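Local atomic coordinates of putative SnoaL-like polyketide cyclase (Shewanella denitrificans, PDB entry 3LZA), a protein that is of unproven function but, as a SnoaL-like member of the NTF2 clan, may act on a small molecule as a polyketide cyclase-type lyase. Residues I8-I17 against L113-L122; H61-E72 against M83-P92. All blocks are in the same frame, centred on the assembly; numbering follows the deposited sequence. Where two conformers were deposited one is given.

Interaction 1: I8-I17 against L113-L122; sequences IEQQLALGYI and LKFDPNTQRL
Leu12, Ala13 and Tyr16, one turn of helix 8-17, press their apolar side onto Leu113 and Phe115 at the end of a strand, while the loop beyond it folds Gln120 back over Leu12. The Phe115 ring is the flat floor of the contact. In the Leu12 conformer given, that side chain lies over one of its faces, with CD1 4.1 Å from Phe115 CG, and Leu122 CD1 covers the opposite face, so the ring is sandwiched between two aliphatic side chains. At the far end of the ring CZ comes 4.0 Å from Ala13 CA; the short methyl of alanine suits this spot, because it lets the ring slide up to the helix backbone.

Tyr16 carries its CG anti to the backbone N (chi1 176°), which sends the ring past Phe115 and along Leu113. Both methyls of Leu113 meet the CD1-CE1 side of that ring obliquely: CD1 lies 3.6 Å from Tyr16 CD1, and CD2 is equally near Tyr16 CE1. Leu122 reaches the phenol end at about a right angle, its CD2 3.7 Å from Tyr16 OH. The hydroxyl is buried, yet it is satisfied by hydrogen bonds with Gln125 and Tyr32, which is why tyrosine can stand in this apolar setting.

Toward the surface, Gln120 crosses the same Leu12 conformer at about a right angle and lays its amide across the branched end, NE2 being 3.4 Å from Leu12 CD1. No hydrogen bond joins the two segments. Instead the loop stiffens itself through an Asx turn, where Asp116 OD1 accepts from Asn118 N (2.9 Å), and an ST turn in which Thr119 OG1 accepts from Arg121 N. The axes of 8-17 and 113-115 lie at 116°, and such a helix laid across a curved sheet, sealed by aliphatic and aromatic side chains, is characteristic of the alpha+beta cone of the NTF2-like fold.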
# COMPACT_ATOMS: atom_id res chain seq x y z
N ILE A 8 -12.37 11.01 11.87
CA ILE A 8 -12.87 9.86 12.65
C ILE A 8 -12.37 8.49 12.14
O ILE A 8 -12.08 7.57 12.92
CB ILE A 8 -14.42 9.89 12.77
CG1 ILE A 8 -14.97 8.75 13.65
CG2 ILE A 8 -15.09 9.84 11.40
CD1 ILE A 8 -14.88 9.01 15.15
N GLU A 9 -12.24 8.34 10.83
CA GLU A 9 -11.85 7.08 10.26
C GLU A 9 -10.40 6.80 10.64
O GLU A 9 -10.00 5.66 10.91
CB GLU A 9 -12.04 7.14 8.75
CG GLU A 9 -13.50 7.32 8.33
CD GLU A 9 -13.91 8.76 8.04
OE1 GLU A 9 -13.22 9.71 8.47
OE2 GLU A 9 -14.93 8.94 7.35
N GLN A 10 -9.60 7.87 10.69
CA GLN A 10 -8.23 7.73 11.15
C GLN A 10 -8.11 7.42 12.65
O GLN A 10 -7.24 6.64 13.05
CB GLN A 10 -7.42 8.97 10.79
CG GLN A 10 -7.13 9.08 9.30
CD GLN A 10 -6.14 10.18 8.97
OE1 GLN A 10 -5.29 10.52 9.76
NE2 GLN A 10 -6.25 10.74 7.75
N GLN A 11 -8.98 8.02 13.46
CA GLN A 11 -8.99 7.71 14.91
C GLN A 11 -9.43 6.26 15.16
O GLN A 11 -8.84 5.56 16.02
CB GLN A 11 -9.91 8.68 15.64
CG GLN A 11 -9.40 10.10 15.60
CD GLN A 11 -10.32 11.05 16.35
OE1 GLN A 11 -11.01 10.65 17.28
NE2 GLN A 11 -10.32 12.32 15.95
N LEU A 12 -10.37 5.77 14.34
CA LEU A 12 -10.77 4.34 14.35
C LEU A 12 -9.59 3.45 14.06
O LEU A 12 -9.35 2.46 14.75
CB LEU A 12 -11.83 4.02 13.29
CG LEU A 12 -13.29 4.07 13.68
CD1 LEU A 12 -14.17 3.61 12.52
CD2 LEU A 12 -13.53 3.22 14.93
N ALA A 13 -8.83 3.79 13.01
CA ALA A 13 -7.66 3.00 12.62
C ALA A 13 -6.56 2.98 13.67
O ALA A 13 -5.93 1.93 13.90
CB ALA A 13 -7.09 3.48 11.30
N LEU A 14 -6.32 4.11 14.33
CA LEU A 14 -5.30 4.15 15.40
C LEU A 14 -5.69 3.33 16.63
O LEU A 14 -4.82 2.69 17.26
CB LEU A 14 -4.95 5.60 15.80
CG LEU A 14 -4.13 6.42 14.79
CD1 LEU A 14 -3.87 7.85 15.29
CD2 LEU A 14 -2.80 5.72 14.40
N GLY A 15 -6.99 3.32 16.91
CA GLY A 15 -7.56 2.54 18.03
C GLY A 15 -7.36 1.05 17.80
O GLY A 15 -7.05 0.29 18.72
N TYR A 16 -7.57 0.66 16.55
CA TYR A 16 -7.40 -0.72 16.10
C TYR A 16 -5.95 -1.13 16.18
O TYR A 16 -5.63 -2.14 16.80
CB TYR A 16 -7.94 -0.84 14.66
CG TYR A 16 -7.74 -2.19 14.04
CD1 TYR A 16 -6.57 -2.48 13.39
CD2 TYR A 16 -8.71 -3.18 14.11
CE1 TYR A 16 -6.36 -3.70 12.82
CE2 TYR A 16 -8.52 -4.43 13.54
CZ TYR A 16 -7.34 -4.70 12.91
OH TYR A 16 -7.11 -5.93 12.31
N ILE A 17 -5.05 -0.29 15.64
CA ILE A 17 -3.60 -0.57 15.70
C ILE A 17 -3.09 -0.57 17.17
O ILE A 17 -2.23 -1.33 17.55
CB ILE A 17 -2.82 0.46 14.83
CG1 ILE A 17 -3.12 0.21 13.34
CG2 ILE A 17 -1.33 0.45 15.14
CD1 ILE A 17 -2.67 -1.11 12.82
N LEU A 113 -6.76 -0.45 6.23
CA LEU A 113 -7.89 -0.87 6.99
C LEU A 113 -9.14 -0.27 6.34
O LEU A 113 -9.19 0.91 6.06
CB LEU A 113 -7.74 -0.44 8.46
CG LEU A 113 -6.50 -0.93 9.22
CD1 LEU A 113 -6.40 -0.25 10.60
CD2 LEU A 113 -6.50 -2.46 9.41
N LYS A 114 -10.13 -1.12 6.08
CA LYS A 114 -11.40 -0.67 5.60
C LYS A 114 -12.48 -1.05 6.59
O LYS A 114 -12.75 -2.25 6.78
CB LYS A 114 -11.69 -1.25 4.20
CG LYS A 114 -13.07 -0.84 3.66
CD LYS A 114 -13.27 -1.27 2.23
CE LYS A 114 -13.29 -2.77 2.07
NZ LYS A 114 -13.73 -3.14 0.68
N PHE A 115 -13.11 -0.04 7.19
CA PHE A 115 -14.18 -0.22 8.16
C PHE A 115 -15.53 -0.03 7.50
O PHE A 115 -15.63 0.64 6.48
CB PHE A 115 -14.02 0.79 9.30
CG PHE A 115 -12.74 0.64 10.05
CD1 PHE A 115 -12.62 -0.28 11.09
CD2 PHE A 115 -11.63 1.38 9.68
CE1 PHE A 115 -11.41 -0.45 11.75
CE2 PHE A 115 -10.42 1.22 10.35
CZ PHE A 115 -10.31 0.30 11.38
N ASP A 116 -16.55 -0.68 8.05
CA ASP A 116 -17.91 -0.42 7.66
C ASP A 116 -18.31 0.85 8.43
O ASP A 116 -18.27 0.85 9.67
CB ASP A 116 -18.78 -1.65 8.01
CG ASP A 116 -20.27 -1.42 7.81
OD1 ASP A 116 -20.72 -0.26 7.77
OD2 ASP A 116 -21.02 -2.42 7.72
N PRO A 117 -18.69 1.93 7.72
CA PRO A 117 -18.89 3.18 8.47
C PRO A 117 -20.12 3.18 9.36
O PRO A 117 -20.25 4.04 10.24
CB PRO A 117 -19.00 4.26 7.37
CG PRO A 117 -19.44 3.53 6.12
CD PRO A 117 -18.89 2.10 6.27
N ASN A 118 -21.01 2.21 9.17
CA ASN A 118 -22.19 2.14 10.01
C ASN A 118 -22.02 1.30 11.29
O ASN A 118 -22.71 1.54 12.27
CB ASN A 118 -23.38 1.68 9.18
CG ASN A 118 -24.58 2.58 9.37
OD1 ASN A 118 -24.49 3.80 9.17
ND2 ASN A 118 -25.71 2.00 9.77
N THR A 119 -21.12 0.33 11.30
CA THR A 119 -20.87 -0.52 12.48
C THR A 119 -19.48 -0.24 13.13
O THR A 119 -19.21 -0.68 14.26
CB THR A 119 -20.92 -2.02 12.12
OG1 THR A 119 -19.81 -2.32 11.26
CG2 THR A 119 -22.21 -2.39 11.41
N GLN A 120 -18.62 0.47 12.42
CA GLN A 120 -17.22 0.68 12.85
C GLN A 120 -16.45 -0.62 13.07
O GLN A 120 -15.46 -0.66 13.80
CB GLN A 120 -17.15 1.58 14.10
CG GLN A 120 -17.90 2.90 13.95
CD GLN A 120 -17.29 4.03 14.78
OE1 GLN A 120 -17.20 3.93 16.00
NE2 GLN A 120 -16.83 5.09 14.11
N ARG A 121 -16.88 -1.69 12.41
CA ARG A 121 -16.13 -2.95 12.41
C ARG A 121 -15.30 -3.06 11.14
O ARG A 121 -15.64 -2.49 10.09
CB ARG A 121 -17.09 -4.14 12.51
CG ARG A 121 -18.06 -4.09 13.70
CD ARG A 121 -17.90 -5.29 14.62
NE ARG A 121 -18.78 -5.22 15.78
CZ ARG A 121 -18.64 -5.93 16.91
NH1 ARG A 121 -17.62 -6.76 17.09
NH2 ARG A 121 -19.53 -5.79 17.91
N LEU A 122 -14.20 -3.81 11.23
CA LEU A 122 -13.29 -4.02 10.11
C LEU A 122 -13.86 -4.96 9.04
O LEU A 122 -14.34 -6.06 9.34
CB LEU A 122 -11.96 -4.60 10.62
CG LEU A 122 -10.92 -4.74 9.54
CD1 LEU A 122 -10.20 -3.39 9.36
CD2 LEU A 122 -9.96 -5.88 9.90

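Interaction 2: H61-E72 against M83-P92; sequences HEGVLEFDFNIE and MIGNYHLRGP
Phe69 and Tyr87 face each other across an antiparallel beta hairpin, part of the curved sheet of the NTF2-like fold. They form a non-hydrogen-bonded pair, and their rings make an offset stack, centroids 4.0 Å apart and planes only 4° from parallel. The two first torsions differ: Phe69 holds CG anti to the backbone N (chi1 -176°), whereas Tyr87 holds CG anti to the carbonyl carbon (chi1 -78°), and these choices swing the rings over one another. Ile71 CG1 sits over the other face of Phe69, and Met83, present as selenomethionine, brings CB to 3.7 Å from Phe69 CE2. Phe67 extends the aromatic cluster: its CE1 approaches the edge of Tyr87 at CD2 (3.7 Å), with little overlap of the rings. The Tyr87 hydroxyl bonds to Thr111 on the next strand. Were Tyr87 an alanine, one face of Phe69 would probably lose its stacking partner and Thr111 its bond to that hydroxyl.

Gly85 fits opposite Ile71 because a side chain there would collide with Asn70 O. Between the strands, backbone bonds pair Glu66 with Arg90, Asp68 with His88 and Asn70 with Asn86. Polar residues line the other face of the sheet. Glu66 and Arg90 run side by side, but their charged groups stay apart, the nearest being OE2 and NE at 4.8 Å; Arg90 instead makes a salt bridge with Asp104, which is also hydrogen-bonded to His88. In the His88 conformer given, Glu66 OE1 lies at the edge of the ring, 3.2 Å from CE1. A water donates to Asp68 OD2. Where the strand begins, a classic beta bulge sets Leu65 and Glu66 both against Arg90, whose O accepts from Leu65 N at 2.8 Å and from Glu66 N at 3.1 Å.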
# COMPACT_ATOMS: atom_id res chain seq x y z
N HIS A 61 2.10 -13.96 18.49
CA HIS A 61 2.65 -12.98 19.39
C HIS A 61 2.88 -13.46 20.81
O HIS A 61 3.31 -12.69 21.65
CB HIS A 61 1.77 -11.72 19.37
CG HIS A 61 1.85 -10.99 18.08
ND1 HIS A 61 0.75 -10.42 17.47
CD2 HIS A 61 2.90 -10.75 17.26
CE1 HIS A 61 1.14 -9.84 16.34
NE2 HIS A 61 2.43 -10.06 16.17
N GLU A 62 2.63 -14.74 21.07
CA GLU A 62 2.85 -15.31 22.41
C GLU A 62 4.32 -15.10 22.78
O GLU A 62 5.21 -15.52 22.03
CB GLU A 62 2.49 -16.81 22.42
CG GLU A 62 2.06 -17.36 23.79
CD GLU A 62 3.23 -17.83 24.62
OE1 GLU A 62 4.34 -17.90 24.06
OE2 GLU A 62 3.03 -18.13 25.82
N GLY A 63 4.56 -14.43 23.90
CA GLY A 63 5.91 -14.24 24.40
C GLY A 63 6.67 -13.07 23.82
O GLY A 63 7.80 -12.84 24.21
N VAL A 64 6.04 -12.32 22.89
CA VAL A 64 6.73 -11.22 22.22
C VAL A 64 6.96 -10.12 23.28
O VAL A 64 6.14 -9.96 24.18
CB VAL A 64 5.92 -10.72 21.00
CG1 VAL A 64 6.34 -9.27 20.56
CG2 VAL A 64 6.01 -11.70 19.84
N LEU A 65 8.11 -9.46 23.22
CA LEU A 65 8.53 -8.45 24.22
C LEU A 65 8.14 -7.06 23.78
O LEU A 65 7.63 -6.24 24.60
CB LEU A 65 10.04 -8.52 24.47
CG LEU A 65 10.53 -9.83 25.06
CD1 LEU A 65 12.04 -9.89 24.98
CD2 LEU A 65 10.05 -10.06 26.50
N GLU A 66 8.34 -6.78 22.48
CA GLU A 66 7.99 -5.48 21.90
C GLU A 66 7.36 -5.69 20.54
O GLU A 66 7.77 -6.55 19.76
CB GLU A 66 9.25 -4.61 21.76
CG GLU A 66 9.92 -4.30 23.04
CD GLU A 66 11.27 -3.61 22.85
OE1 GLU A 66 11.65 -3.23 21.72
OE2 GLU A 66 11.96 -3.48 23.83
N PHE A 67 6.32 -4.90 20.26
CA PHE A 67 5.63 -4.93 18.96
C PHE A 67 5.02 -3.56 18.79
O PHE A 67 4.23 -3.13 19.63
CB PHE A 67 4.50 -5.97 18.94
CG PHE A 67 3.82 -6.11 17.63
CD1 PHE A 67 4.54 -6.08 16.44
CD2 PHE A 67 2.46 -6.33 17.58
CE1 PHE A 67 3.87 -6.21 15.19
CE2 PHE A 67 1.79 -6.43 16.35
CZ PHE A 67 2.49 -6.36 15.17
N ASP A 68 5.45 -2.84 17.76
CA ASP A 68 4.91 -1.50 17.47
C ASP A 68 4.85 -1.33 15.97
O ASP A 68 5.61 -1.95 15.21
CB ASP A 68 5.81 -0.42 18.06
CG ASP A 68 5.73 -0.36 19.57
OD1 ASP A 68 4.78 0.28 20.12
OD2 ASP A 68 6.63 -0.93 20.19
N PHE A 69 3.89 -0.52 15.54
CA PHE A 69 3.80 -0.06 14.16
C PHE A 69 4.11 1.43 14.19
O PHE A 69 3.30 2.30 14.66
CB PHE A 69 2.39 -0.34 13.60
CG PHE A 69 2.18 0.02 12.13
CD1 PHE A 69 3.25 0.12 11.23
CD2 PHE A 69 0.90 0.20 11.66
CE1 PHE A 69 3.03 0.46 9.86
CE2 PHE A 69 0.65 0.52 10.27
CZ PHE A 69 1.74 0.63 9.38
N ASN A 70 5.34 1.69 13.77
CA ASN A 70 5.91 3.03 13.67
C ASN A 70 5.40 3.70 12.36
O ASN A 70 5.85 3.37 11.28
CB ASN A 70 7.44 2.90 13.75
CG ASN A 70 7.89 2.21 15.03
OD1 ASN A 70 8.60 1.16 15.02
ND2 ASN A 70 7.48 2.77 16.14
N ILE A 71 4.43 4.59 12.51
CA ILE A 71 3.69 5.16 11.38
C ILE A 71 4.36 6.47 10.88
O ILE A 71 4.39 7.53 11.58
CB ILE A 71 2.16 5.36 11.70
CG1 ILE A 71 1.52 4.00 12.06
CG2 ILE A 71 1.47 5.99 10.50
CD1 ILE A 71 0.12 4.07 12.53
N GLU A 72 4.84 6.44 9.64
CA GLU A 72 5.51 7.61 9.02
C GLU A 72 4.45 8.56 8.47
O GLU A 72 4.60 9.78 8.58
CB GLU A 72 6.43 7.16 7.88
CG GLU A 72 7.56 6.29 8.34
CD GLU A 72 8.54 5.94 7.22
OE1 GLU A 72 9.10 6.88 6.60
OE2 GLU A 72 8.77 4.74 6.97
N MSE A 83 -1.80 3.33 5.90
CA MSE A 83 -0.75 3.62 6.87
C MSE A 83 0.59 3.09 6.37
O MSE A 83 0.71 1.94 6.03
CB MSE A 83 -1.15 2.96 8.20
CG MSE A 83 -2.33 3.63 8.83
SE MSE A 83 -3.01 2.61 10.31
CE MSE A 83 -3.70 1.18 9.33
N ILE A 84 1.58 3.99 6.24
CA ILE A 84 2.92 3.68 5.76
C ILE A 84 3.91 3.78 6.90
O ILE A 84 3.90 4.75 7.64
CB ILE A 84 3.36 4.67 4.65
CG1 ILE A 84 2.38 4.67 3.48
CG2 ILE A 84 4.81 4.38 4.18
CD1 ILE A 84 2.35 5.93 2.72
N GLY A 85 4.74 2.76 7.07
CA GLY A 85 5.72 2.80 8.13
C GLY A 85 6.57 1.55 8.25
O GLY A 85 6.94 0.93 7.26
N ASN A 86 6.90 1.22 9.49
CA ASN A 86 7.61 -0.01 9.79
C ASN A 86 7.12 -0.65 11.09
O ASN A 86 6.75 0.03 12.07
CB ASN A 86 9.13 0.17 9.76
CG ASN A 86 9.68 0.81 10.98
OD1 ASN A 86 9.83 0.15 12.05
ND2 ASN A 86 10.03 2.08 10.86
N TYR A 87 7.11 -1.96 11.07
CA TYR A 87 6.77 -2.73 12.24
C TYR A 87 8.05 -3.17 12.94
O TYR A 87 8.91 -3.82 12.33
CB TYR A 87 5.99 -3.97 11.77
CG TYR A 87 4.55 -3.70 11.43
CD1 TYR A 87 4.17 -3.30 10.14
CD2 TYR A 87 3.53 -3.91 12.37
CE1 TYR A 87 2.84 -3.07 9.82
CE2 TYR A 87 2.17 -3.67 12.05
CZ TYR A 87 1.85 -3.29 10.76
OH TYR A 87 0.52 -3.08 10.44
N HIS A 88 8.21 -2.84 14.22
CA HIS A 88 9.34 -3.43 14.95
C HIS A 88 8.83 -4.53 15.88
O HIS A 88 7.75 -4.43 16.50
CB HIS A 88 10.11 -2.36 15.70
CG HIS A 88 11.06 -2.92 16.69
ND1 HIS A 88 10.68 -3.23 17.98
CD2 HIS A 88 12.33 -3.36 16.55
CE1 HIS A 88 11.71 -3.77 18.61
NE2 HIS A 88 12.72 -3.84 17.77
N LEU A 89 9.57 -5.63 15.92
CA LEU A 89 9.22 -6.74 16.76
C LEU A 89 10.49 -7.22 17.50
O LEU A 89 11.59 -7.37 16.91
CB LEU A 89 8.54 -7.86 15.96
CG LEU A 89 7.99 -8.98 16.84
CD1 LEU A 89 6.76 -9.64 16.16
CD2 LEU A 89 9.07 -10.04 17.23
N ARG A 90 10.35 -7.41 18.81
CA ARG A 90 11.42 -8.03 19.61
C ARG A 90 10.87 -9.19 20.39
O ARG A 90 9.88 -9.04 21.08
CB ARG A 90 12.04 -7.03 20.56
CG ARG A 90 13.27 -7.57 21.34
CD ARG A 90 13.84 -6.55 22.32
NE ARG A 90 15.01 -7.08 23.02
CZ ARG A 90 16.22 -7.28 22.48
NH1 ARG A 90 16.48 -6.98 21.22
NH2 ARG A 90 17.18 -7.78 23.23
N GLY A 91 11.49 -10.37 20.25
CA GLY A 91 10.99 -11.52 20.97
C GLY A 91 11.80 -12.80 20.80
O GLY A 91 12.74 -12.86 20.01
N PRO A 92 11.43 -13.84 21.55
CA PRO A 92 12.04 -15.16 21.33
C PRO A 92 11.98 -15.55 19.86
O PRO A 92 10.98 -15.26 19.16
CB PRO A 92 11.20 -16.09 22.21
CG PRO A 92 10.69 -15.18 23.28
CD PRO A 92 10.41 -13.90 22.61
O HOH W 1 8.93 -2.02 19.30
O HOH W 2 7.73 2.21 5.07

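Overall arrangement
Both contacts build one curved sheet and its helical cover, for strands 80-93 and 102-115 are neighbours in it. Interaction 1 lays helix 8-21 on the end of strand 102-115 and is mostly buried, held by apolar contact without a hydrogen bond across it. Interaction 2, closer to the chain's centre, is a strand pairing held by a ladder of backbone bonds, with an aromatic face turned to the interior and a polar face that is more exposed. The centres lie about 20 Å apart, yet the two meet under the helix: Leu113 and Ile17 pack on Met83, Ile17 also on Phe69, and Leu14 on Ile71. Beside Met83 in the chain, Ile84 packs on Ile84 of the second subunit.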